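Local coordinates for LPG0439 HIT-related domain-containing protein (Legionella pneumophila subsp. pneumophila, PDB 5L0L) that is of unknown function but belongs to the HIT-like family, many of whose members bind and hydrolyse nucleotides, so that a related role is possible, at residues R32-Y37 / L56-S61; A27-R32 / L207-H212. One frame throughout, in Å; residues are numbered along the deposited sequence.

Both contacts lie in the six-stranded antiparallel sheet of this HIT-related domain, their centres about 10 Å apart. Contact 2 pairs strand 25-31 with strand 207-211, outermost within the chain. On its other edge strand 25-31 meets strand 35-41, which pairs with strand 51-58 in contact 1. The two segment pairs share Arg32, at the turn between strands 25-31 and 35-41, although it makes no contact across either. Across this shared strand boundary, Tyr37 N lies 2.8 Å from Ile29 O, and His36 ND1 is 2.9 Å from Thr30 OG1, both probable hydrogen bonds. The structure identifies no ligand at either contact, so their relation to a HIT-like nucleotide site remains open.

Contact 1: R32-Y37 / L56-S61; sequences RNKYHY and LNEGDS
His36 and Asn57 form a hydrogen-bonded antiparallel pair in the beta hairpin of strands 35-41 and 51-58, near its open end. His36 N donates to Asn57 O at 2.9 Å, and Leu56 N reaches His36 O at 2.8 Å. Leu56 and Asn57 both face His36, which makes a classic beta bulge. Beyond the paired strands, Gly59 N bonds to Lys34 O at 3.0 Å and holds the incoming loop to the following turn.

The His36 side chain can be traced over its partner strand. Its CB rests 3.5 Å from Asn57 O. With CG beside the backbone N and anti to the carbonyl carbon (chi1 -54°), the imidazole extends along the neighbouring strand toward Gly59. CG stays near Asn57 O, and CD2 then comes within 3.5 Å of Asn57 OD1, the ring and amide planes being 29° apart, while Lys34 O sits over one face of the ring near its rim. At the tip, NE2 meets Gly59 O in the ring plane, a weak hydrogen bond of 3.3 Å that bends to 131° at the hydrogen. ND1 is hydrogen-bonded to Thr30 OG1 on strand 25-31, so both ring nitrogens have partners, which probably limits the ring's rotation.

Around Tyr35 and Glu58 the packing is mainly between carbons. Extended Lys34 brings CE 3.4 Å from Glu58 CG, and Glu58 CG also approaches Tyr35 CE1 obliquely. The Lys34 ammonium stays too far from the Glu58 carboxylate for a salt bridge, although their opposite charges probably attract. Tyr35 also leans on helix 73-92. From Glu58 the chain makes a type II' turn with Gly59 at its second position, and Glu58 O accepts both Ser61 OG and, at 2.9 Å, Ser61 N.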
loop_
_atom_site.group_PDB
_atom_site.type_symbol
_atom_site.label_atom_id
_atom_site.label_comp_id
_atom_site.label_asym_id
_atom_site.label_seq_id
_atom_site.Cartn_x
_atom_site.Cartn_y
_atom_site.Cartn_z
ATOM N N ARG A 32 4.294 19.151 4.518
ATOM C CA ARG A 32 3.515 20.414 4.590
ATOM C C ARG A 32 3.800 21.131 5.887
ATOM O O ARG A 32 2.889 21.641 6.536
ATOM C CB ARG A 32 2.004 20.140 4.430
ATOM C CG ARG A 32 1.622 19.636 3.044
ATOM C CD ARG A 32 0.237 18.980 2.953
ATOM N NE ARG A 32 0.072 18.498 1.577
ATOM C CZ ARG A 32 0.175 17.230 1.143
ATOM N NH1 ARG A 32 0.327 16.188 1.974
ATOM N NH2 ARG A 32 0.048 16.991 -0.170
ATOM N N ASN A 33 5.078 21.115 6.261
ATOM C CA ASN A 33 5.613 21.715 7.479
ATOM C C ASN A 33 4.921 21.367 8.808
ATOM O O ASN A 33 4.963 22.143 9.764
ATOM C CB ASN A 33 5.708 23.251 7.286
ATOM C CG ASN A 33 6.966 23.827 7.893
ATOM O OD1 ASN A 33 8.060 23.243 7.781
ATOM N ND2 ASN A 33 6.838 24.990 8.538
ATOM N N LYS A 34 4.333 20.187 8.889
ATOM C CA LYS A 34 3.466 19.842 9.992
ATOM C C LYS A 34 3.494 18.363 10.399
ATOM O O LYS A 34 3.547 18.054 11.589
ATOM C CB LYS A 34 2.037 20.245 9.632
ATOM C CG LYS A 34 1.080 20.191 10.806
ATOM C CD LYS A 34 -0.318 20.700 10.466
ATOM C CE LYS A 34 -1.328 20.168 11.480
ATOM N NZ LYS A 34 -2.715 20.618 11.187
ATOM N N TYR A 35 3.396 17.458 9.427
ATOM C CA TYR A 35 3.283 16.022 9.741
ATOM C C TYR A 35 4.649 15.365 9.595
ATOM O O TYR A 35 5.284 15.491 8.540
ATOM C CB TYR A 35 2.241 15.362 8.852
ATOM C CG TYR A 35 0.868 15.986 9.005
ATOM C CD1 TYR A 35 0.027 15.642 10.069
ATOM C CD2 TYR A 35 0.425 16.960 8.104
ATOM C CE1 TYR A 35 -1.232 16.235 10.219
ATOM C CE2 TYR A 35 -0.836 17.555 8.243
ATOM C CZ TYR A 35 -1.653 17.196 9.301
ATOM O OH TYR A 35 -2.887 17.804 9.424
ATOM N N HIS A 36 5.102 14.711 10.659
ATOM C CA HIS A 36 6.466 14.148 10.717
ATOM C C HIS A 36 6.407 12.621 10.593
ATOM O O HIS A 36 5.625 11.974 11.310
ATOM C CB HIS A 36 7.124 14.478 12.051
ATOM C CG HIS A 36 7.123 15.935 12.381
ATOM N ND1 HIS A 36 7.844 16.858 11.655
ATOM C CD2 HIS A 36 6.471 16.633 13.346
ATOM C CE1 HIS A 36 7.631 18.069 12.158
ATOM N NE2 HIS A 36 6.806 17.958 13.183
ATOM N N TYR A 37 7.258 12.065 9.741
ATOM C CA TYR A 37 7.310 10.614 9.454
ATOM C C TYR A 37 8.744 10.095 9.531
ATOM O O TYR A 37 9.673 10.822 9.167
ATOM C CB TYR A 37 6.750 10.332 8.049
ATOM C CG TYR A 37 5.321 10.791 7.879
ATOM C CD1 TYR A 37 5.039 12.103 7.529
ATOM C CD2 TYR A 37 4.257 9.926 8.114
ATOM C CE1 TYR A 37 3.734 12.554 7.384
ATOM C CE2 TYR A 37 2.941 10.369 7.984
ATOM C CZ TYR A 37 2.690 11.692 7.645
ATOM O OH TYR A 37 1.394 12.131 7.527
ATOM N N LEU A 56 5.071 9.756 12.996
ATOM C CA LEU A 56 5.535 10.063 14.343
ATOM C C LEU A 56 4.529 10.935 15.097
ATOM O O LEU A 56 4.033 10.551 16.142
ATOM C CB LEU A 56 6.900 10.775 14.284
ATOM C CG LEU A 56 8.055 9.996 13.676
ATOM C CD1 LEU A 56 9.222 10.917 13.276
ATOM C CD2 LEU A 56 8.513 8.939 14.660
ATOM N N ASN A 57 4.260 12.106 14.549
ATOM C CA ASN A 57 3.439 13.113 15.222
ATOM C C ASN A 57 3.198 14.316 14.333
ATOM O O ASN A 57 3.812 14.468 13.276
ATOM C CB ASN A 57 4.141 13.584 16.515
ATOM C CG ASN A 57 5.402 14.372 16.237
ATOM O OD1 ASN A 57 6.321 13.898 15.576
ATOM N ND2 ASN A 57 5.464 15.580 16.756
ATOM N N GLU A 58 2.336 15.207 14.823
ATOM C CA GLU A 58 2.004 16.453 14.156
ATOM C C GLU A 58 2.500 17.598 15.058
ATOM O O GLU A 58 2.356 17.517 16.277
ATOM C CB GLU A 58 0.485 16.508 13.946
ATOM C CG GLU A 58 -0.073 17.854 13.565
ATOM C CD GLU A 58 -0.307 18.773 14.759
ATOM O OE1 GLU A 58 -0.862 18.287 15.783
ATOM O OE2 GLU A 58 0.066 19.969 14.665
ATOM N N GLY A 59 3.085 18.638 14.467
ATOM C CA GLY A 59 3.523 19.826 15.220
ATOM C C GLY A 59 4.453 19.411 16.351
ATOM O O GLY A 59 5.447 18.726 16.108
ATOM N N ASP A 60 4.083 19.770 17.578
ATOM C CA ASP A 60 4.823 19.416 18.795
ATOM C C ASP A 60 4.134 18.359 19.656
ATOM O O ASP A 60 4.518 18.169 20.815
ATOM C CB ASP A 60 5.055 20.687 19.640
ATOM C CG ASP A 60 6.159 21.554 19.086
ATOM O OD1 ASP A 60 6.787 21.159 18.075
ATOM O OD2 ASP A 60 6.410 22.631 19.666
ATOM N N SER A 61 3.149 17.647 19.105
ATOM C CA SER A 61 2.447 16.609 19.863
ATOM C C SER A 61 3.390 15.479 20.217
ATOM O O SER A 61 4.438 15.319 19.587
ATOM C CB SER A 61 1.268 16.076 19.067
ATOM O OG SER A 61 0.421 17.163 18.741
#

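Contact 2: A27-R32 / L207-H212; sequences AVITVR and LKVTIH
Val31 holds CG1 anti to its backbone N (chi1 178°), which leaves CG2 beside that nitrogen, while the first torsion of Leu207 (-61°) sets its CG beside its own N. Val31 and Leu207, a non-hydrogen-bonded pair on one face of the sheet, lie side by side pointing the same way, and these torsions let Val31 CG2 press on Leu207 CD2 at 3.5 Å, tighter than usual for two methyl groups. Further along the same face, Ile29 CD1 lies alongside Val209 CG2 at 4.2 Å. Ala27 CB then meets Ile211 CD1 at 4.3 Å, completing an apolar row.

Between the strands a regular antiparallel ladder links Val28 with Thr210 and Thr30 with Lys208, each pair exchanging two backbone hydrogen bonds. The straightest runs from Thr210 N to Val28 O, 2.8 Å long with 174° at the hydrogen.

The other face, carrying Val28, Thr30, Lys208 and Thr210, is more polar. There a water donates to Lys208 O at 3.1 Å, a carbonyl already bonded to Thr30 N, and more weakly to Val28 O. It also lies 3.2 Å from Thr30 OG1 and makes a long, weak contact with Thr210 OG1, thus bridging the two strands. The stronger partner of Thr30 OG1 is His36 ND1, on the next strand.

In this HIT-like sheet, strand 207-211 forms one edge within the chain, and strand 35-41 flanks strand 25-31 on its far side. Helix 73-92 covers Ile29, Val31 and Val209, while helix 176-194 packs against Ala27, Val209 and Ile211.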
loop_
_atom_site.group_PDB
_atom_site.type_symbol
_atom_site.label_atom_id
_atom_site.label_comp_id
_atom_site.label_asym_id
_atom_site.label_seq_id
_atom_site.Cartn_x
_atom_site.Cartn_y
_atom_site.Cartn_z
ATOM N N ALA A 27 15.856 8.192 7.626
ATOM C CA ALA A 27 15.494 9.637 7.559
ATOM C C ALA A 27 14.250 9.965 8.329
ATOM O O ALA A 27 13.445 9.086 8.643
ATOM C CB ALA A 27 15.324 10.094 6.102
ATOM N N VAL A 28 14.086 11.267 8.612
ATOM C CA VAL A 28 12.817 11.823 9.010
ATOM C C VAL A 28 12.355 12.771 7.898
ATOM O O VAL A 28 13.144 13.554 7.349
ATOM C CB VAL A 28 12.897 12.531 10.384
ATOM C CG1 VAL A 28 11.616 13.275 10.706
ATOM C CG2 VAL A 28 13.188 11.515 11.494
ATOM N N ILE A 29 11.070 12.690 7.574
ATOM C CA ILE A 29 10.468 13.431 6.466
ATOM C C ILE A 29 9.236 14.162 7.001
ATOM O O ILE A 29 8.372 13.536 7.621
ATOM C CB ILE A 29 10.132 12.504 5.292
ATOM C CG1 ILE A 29 11.408 11.682 4.966
ATOM C CG2 ILE A 29 9.548 13.313 4.125
ATOM C CD1 ILE A 29 11.454 10.805 3.734
ATOM N N THR A 30 9.193 15.485 6.773
ATOM C CA THR A 30 8.093 16.338 7.241
ATOM C C THR A 30 7.268 16.773 6.043
ATOM O O THR A 30 7.823 17.207 5.029
ATOM C CB THR A 30 8.599 17.563 8.002
ATOM O OG1 THR A 30 9.292 17.123 9.172
ATOM C CG2 THR A 30 7.417 18.461 8.441
ATOM N N VAL A 31 5.951 16.611 6.161
ATOM C CA VAL A 31 5.011 16.881 5.092
ATOM C C VAL A 31 4.226 18.170 5.431
ATOM O O VAL A 31 3.638 18.259 6.515
ATOM C CB VAL A 31 3.997 15.738 4.921
ATOM C CG1 VAL A 31 2.995 16.058 3.818
ATOM C CG2 VAL A 31 4.728 14.444 4.581
ATOM N N ARG A 32 4.294 19.151 4.518
ATOM C CA ARG A 32 3.515 20.414 4.590
ATOM C C ARG A 32 3.800 21.131 5.887
ATOM O O ARG A 32 2.889 21.641 6.536
ATOM C CB ARG A 32 2.004 20.140 4.430
ATOM C CG ARG A 32 1.622 19.636 3.044
ATOM C CD ARG A 32 0.237 18.980 2.953
ATOM N NE ARG A 32 0.072 18.498 1.577
ATOM C CZ ARG A 32 0.175 17.230 1.143
ATOM N NH1 ARG A 32 0.327 16.188 1.974
ATOM N NH2 ARG A 32 0.048 16.991 -0.170
ATOM N N LEU A 207 7.651 18.336 0.861
ATOM C CA LEU A 207 8.399 17.344 1.649
ATOM C C LEU A 207 9.782 17.870 1.998
ATOM O O LEU A 207 10.510 18.268 1.101
ATOM C CB LEU A 207 8.573 16.052 0.856
ATOM C CG LEU A 207 7.314 15.310 0.427
ATOM C CD1 LEU A 207 7.628 13.940 -0.137
ATOM C CD2 LEU A 207 6.416 15.160 1.632
ATOM N N LYS A 208 10.124 17.860 3.280
ATOM C CA LYS A 208 11.482 18.155 3.745
ATOM C C LYS A 208 12.078 16.891 4.357
ATOM O O LYS A 208 11.519 16.311 5.294
ATOM C CB LYS A 208 11.471 19.293 4.753
ATOM C CG LYS A 208 11.230 20.629 4.043
ATOM C CD LYS A 208 10.870 21.783 4.976
ATOM C CE LYS A 208 10.594 23.048 4.164
ATOM N NZ LYS A 208 9.718 24.026 4.881
ATOM N N VAL A 209 13.221 16.498 3.822
ATOM C CA VAL A 209 13.887 15.266 4.182
ATOM C C VAL A 209 15.144 15.600 4.990
ATOM O O VAL A 209 15.948 16.419 4.545
ATOM C CB VAL A 209 14.315 14.531 2.899
ATOM C CG1 VAL A 209 15.077 13.262 3.234
ATOM C CG2 VAL A 209 13.118 14.251 2.009
ATOM N N THR A 210 15.294 14.981 6.162
ATOM C CA THR A 210 16.520 15.036 6.941
ATOM C C THR A 210 17.075 13.602 7.128
ATOM O O THR A 210 16.493 12.789 7.866
ATOM C CB THR A 210 16.273 15.671 8.326
ATOM O OG1 THR A 210 15.692 16.964 8.147
ATOM C CG2 THR A 210 17.580 15.837 9.109
ATOM N N ILE A 211 18.217 13.325 6.505
ATOM C CA ILE A 211 18.885 12.027 6.623
ATOM C C ILE A 211 19.364 11.868 8.058
ATOM O O ILE A 211 19.883 12.815 8.635
ATOM C CB ILE A 211 20.112 11.923 5.706
ATOM C CG1 ILE A 211 19.731 12.060 4.233
ATOM C CG2 ILE A 211 20.889 10.623 5.968
ATOM C CD1 ILE A 211 18.808 11.015 3.675
ATOM N N HIS A 212 19.185 10.691 8.637
ATOM C CA HIS A 212 19.637 10.400 9.993
ATOM C C HIS A 212 21.152 10.153 10.023
ATOM O O HIS A 212 21.621 9.235 9.388
ATOM C CB HIS A 212 18.937 9.155 10.530
ATOM C CG HIS A 212 19.359 8.768 11.915
ATOM N ND1 HIS A 212 18.796 9.324 13.039
ATOM C CD2 HIS A 212 20.266 7.869 12.361
ATOM C CE1 HIS A 212 19.330 8.783 14.120
ATOM N NE2 HIS A 212 20.238 7.906 13.734
HETATM O O HOH W 1 12.271 16.360 8.319
#